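Local coordinates for 4-hydroxybutyrate coenzyme A transferase (Shewanella oneidensis, PDB 2OAS), which probably transfers coenzyme A between carboxylic acids such as acetate and 4-hydroxybutyrate, as an acetyl-CoA hydrolase/transferase family member that binds coenzyme A, at residues N305-V310 / V316-I321. Sequence-based numbering, arbitrary orientation.
Sequences NSALQV and VCADSI. With COA (coenzyme A), chain C.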
loop_
_atom_site.group_PDB
_atom_site.type_symbol
_atom_site.label_atom_id
_atom_site.label_comp_id
_atom_site.label_asym_id
_atom_site.label_seq_id
_atom_site.Cartn_x
_atom_site.Cartn_y
_atom_site.Cartn_z
ATOM N N ASN A 305 -1.517 -4.917 14.476
ATOM C CA ASN A 305 -2.801 -5.282 13.891
ATOM C C ASN A 305 -2.939 -6.792 13.795
ATOM O O ASN A 305 -2.026 -7.532 14.159
ATOM C CB ASN A 305 -2.920 -4.656 12.499
ATOM C CG ASN A 305 -2.971 -3.141 12.555
ATOM O OD1 ASN A 305 -4.048 -2.550 12.673
ATOM N ND2 ASN A 305 -1.801 -2.503 12.497
ATOM N N SER A 306 -4.074 -7.249 13.288
ATOM C CA SER A 306 -4.299 -8.681 13.166
ATOM C C SER A 306 -4.606 -9.089 11.733
ATOM O O SER A 306 -4.680 -8.249 10.836
ATOM C CB SER A 306 -5.442 -9.114 14.086
ATOM O OG SER A 306 -5.554 -10.525 14.100
ATOM N N ALA A 307 -4.784 -10.383 11.525
ATOM C CA ALA A 307 -5.071 -10.904 10.198
ATOM C C ALA A 307 -5.829 -12.236 10.246
ATOM O O ALA A 307 -5.873 -12.906 11.267
ATOM C CB ALA A 307 -3.785 -11.076 9.426
ATOM N N LEU A 308 -6.412 -12.608 9.118
ATOM C CA LEU A 308 -7.153 -13.844 9.013
ATOM C C LEU A 308 -6.292 -14.963 8.437
ATOM O O LEU A 308 -6.309 -16.073 8.935
ATOM C CB LEU A 308 -8.374 -13.647 8.115
ATOM C CG LEU A 308 -9.360 -12.601 8.630
ATOM C CD1 LEU A 308 -10.329 -12.245 7.522
ATOM C CD2 LEU A 308 -10.079 -13.116 9.879
ATOM N N GLN A 309 -5.549 -14.671 7.384
ATOM C CA GLN A 309 -4.697 -15.680 6.753
ATOM C C GLN A 309 -3.418 -15.065 6.177
ATOM O O GLN A 309 -3.439 -13.988 5.572
ATOM C CB GLN A 309 -5.480 -16.390 5.645
ATOM C CG GLN A 309 -4.695 -17.407 4.815
ATOM C CD GLN A 309 -5.550 -18.043 3.699
ATOM O OE1 GLN A 309 -6.049 -17.346 2.801
ATOM N NE2 GLN A 309 -5.724 -19.362 3.764
ATOM N N VAL A 310 -2.303 -15.764 6.375
ATOM C CA VAL A 310 -1.000 -15.318 5.877
ATOM C C VAL A 310 -0.299 -16.448 5.126
ATOM O O VAL A 310 -0.255 -17.576 5.621
ATOM C CB VAL A 310 -0.094 -14.900 7.036
ATOM C CG1 VAL A 310 1.167 -14.279 6.492
ATOM C CG2 VAL A 310 -0.837 -13.936 7.967
ATOM N N VAL A 316 -0.561 -10.824 3.407
ATOM C CA VAL A 316 -1.553 -10.765 4.464
ATOM C C VAL A 316 -2.987 -10.518 4.003
ATOM O O VAL A 316 -3.270 -9.561 3.266
ATOM C CB VAL A 316 -1.160 -9.662 5.461
ATOM C CG1 VAL A 316 -2.207 -9.529 6.572
ATOM C CG2 VAL A 316 0.216 -9.970 6.040
ATOM N N CYS A 317 -3.886 -11.395 4.450
ATOM C CA CYS A 317 -5.309 -11.307 4.138
ATOM C C CYS A 317 -6.022 -11.036 5.438
ATOM O O CYS A 317 -5.893 -11.813 6.380
ATOM C CB CYS A 317 -5.829 -12.618 3.575
ATOM S SG CYS A 317 -7.628 -12.639 3.475
ATOM N N ALA A 318 -6.788 -9.954 5.497
ATOM C CA ALA A 318 -7.465 -9.601 6.739
ATOM C C ALA A 318 -8.887 -9.056 6.595
ATOM O O ALA A 318 -9.488 -8.613 7.581
ATOM C CB ALA A 318 -6.603 -8.603 7.505
ATOM N N ASP A 319 -9.420 -9.082 5.373
ATOM C CA ASP A 319 -10.776 -8.580 5.135
ATOM C C ASP A 319 -11.753 -9.689 4.708
ATOM O O ASP A 319 -12.952 -9.453 4.578
ATOM C CB ASP A 319 -10.750 -7.467 4.075
ATOM C CG ASP A 319 -10.551 -7.996 2.662
ATOM O OD1 ASP A 319 -9.758 -8.944 2.479
ATOM O OD2 ASP A 319 -11.183 -7.450 1.730
ATOM N N SER A 320 -11.252 -10.905 4.522
ATOM C CA SER A 320 -12.127 -11.977 4.078
ATOM C C SER A 320 -11.525 -13.373 4.214
ATOM O O SER A 320 -10.362 -13.524 4.574
ATOM C CB SER A 320 -12.476 -11.736 2.617
ATOM O OG SER A 320 -11.282 -11.529 1.881
ATOM N N ILE A 321 -12.344 -14.385 3.934
ATOM C CA ILE A 321 -11.915 -15.782 3.974
ATOM C C ILE A 321 -12.248 -16.355 2.595
ATOM O O ILE A 321 -13.350 -16.853 2.360
ATOM C CB ILE A 321 -12.660 -16.592 5.074
ATOM C CG1 ILE A 321 -12.250 -16.082 6.458
ATOM C CG2 ILE A 321 -12.321 -18.078 4.968
ATOM C CD1 ILE A 321 -13.076 -16.664 7.579
HETATM N N1A COA C . -9.584 -19.643 7.705
HETATM C C2A COA C . -10.910 -20.141 8.065
HETATM N N3A COA C . -11.530 -19.441 9.208
HETATM C C4A COA C . -10.851 -18.350 9.930
HETATM C C5A COA C . -9.548 -17.857 9.557
HETATM C C6A COA C . -8.900 -18.551 8.419
HETATM N N6A COA C . -7.612 -18.154 7.982
HETATM N N7A COA C . -9.160 -16.831 10.402
HETATM C C8A COA C . -10.244 -16.677 11.284
HETATM N N9A COA C . -11.292 -17.587 11.014
HETATM C C1B COA C . -12.555 -17.743 11.706
HETATM C C2B COA C . -12.565 -17.994 13.246
HETATM O O2B COA C . -12.944 -19.281 13.581
HETATM C C3B COA C . -13.464 -16.921 13.860
HETATM O O3B COA C . -14.528 -17.535 14.653
HETATM P P3B COA C . -15.633 -16.708 15.429
HETATM O O7A COA C . -15.105 -15.717 16.388
HETATM O O8A COA C . -16.483 -15.981 14.438
HETATM O O9A COA C . -16.500 -17.651 16.121
HETATM C C4B COA C . -13.958 -16.078 12.746
HETATM O O4B COA C . -13.425 -16.569 11.505
HETATM C C5B COA C . -13.514 -14.645 13.267
HETATM O O5B COA C . -12.084 -14.540 13.365
HETATM P P1A COA C . -11.217 -13.634 14.455
HETATM O O1A COA C . -11.507 -13.932 15.830
HETATM O O2A COA C . -9.727 -13.797 14.256
HETATM O O3A COA C . -11.656 -12.168 14.065
HETATM P P2A COA C . -11.115 -10.888 14.764
HETATM O O4A COA C . -12.230 -10.156 15.357
HETATM O O5A COA C . -10.168 -11.212 15.815
HETATM O O6A COA C . -10.301 -10.029 13.894
HETATM C CBP COA C . -9.432 -9.165 11.683
HETATM C CCP COA C . -9.252 -10.195 12.941
HETATM C CDP COA C . -10.718 -9.893 11.154
HETATM C CEP COA C . -8.254 -9.334 10.628
HETATM C CAP COA C . -9.780 -7.583 12.142
HETATM O OAP COA C . -8.530 -7.227 12.809
HETATM C C9P COA C . -9.980 -6.615 10.970
HETATM O O9P COA C . -11.119 -6.257 10.712
HETATM N N8P COA C . -8.826 -6.179 10.269
HETATM C C7P COA C . -8.640 -5.272 9.145
HETATM C C6P COA C . -7.696 -4.033 9.364
HETATM C C5P COA C . -8.325 -2.848 9.974
HETATM O O5P COA C . -8.067 -1.716 9.552
HETATM N N4P COA C . -9.239 -3.131 11.051
HETATM C C3P COA C . -10.060 -2.261 11.880
HETATM C C2P COA C . -9.336 -1.032 12.548
HETATM S S1P COA C . -10.156 0.552 12.206
#
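L308 lies between the segment 316-321 and the bound coenzyme A, and its two methyls divide the work. CD1 reaches across to the backbone from A318 to S320, 3.2 Å from S320 O, while CD2 packs on the cofactor, 3.5 Å from its CDP methyl and close to C8A of the adenine. With CG anti to the carbonyl carbon (chi1 -61°), the isobutyl group is carried away from the C=O that serves N6A, and its methyls can reach both S320 and CDP. That carbonyl accepts from the base: N6A of the adenine donates a nearly straight bond of 2.6 Å to L308 O. I321 adds a second apolar contact, CD1 lying 3.6 Å from C4A of the adenine. Cutting L308 back to an alanine would probably open a gap beside the S320 backbone and leave the CDP methyl and the C8A edge of the adenine without their apolar support.

The bend that places L308 comes from the backbone. C317 O is gripped by two donors, L308 N at 2.9 Å in the carbonyl plane and Q309 N at 3.0 Å, tilted slightly from it; C317 N returns a bond to Q309 O. The A307 methyl meets V316 CG1 at 3.6 Å, and A318 CB rests against A307 CA, both touching the CEP methyl of coenzyme A.

Farther out, S306 O receives Q332 NE2, S306 OG bonds to A350 O, and D319 forms a salt bridge with R377 of the second subunit. With L308 and Q309 both opposite C317, this is a classic beta bulge at the open end of the antiparallel hairpin 309-311/316-317, forming part of the coenzyme A pocket.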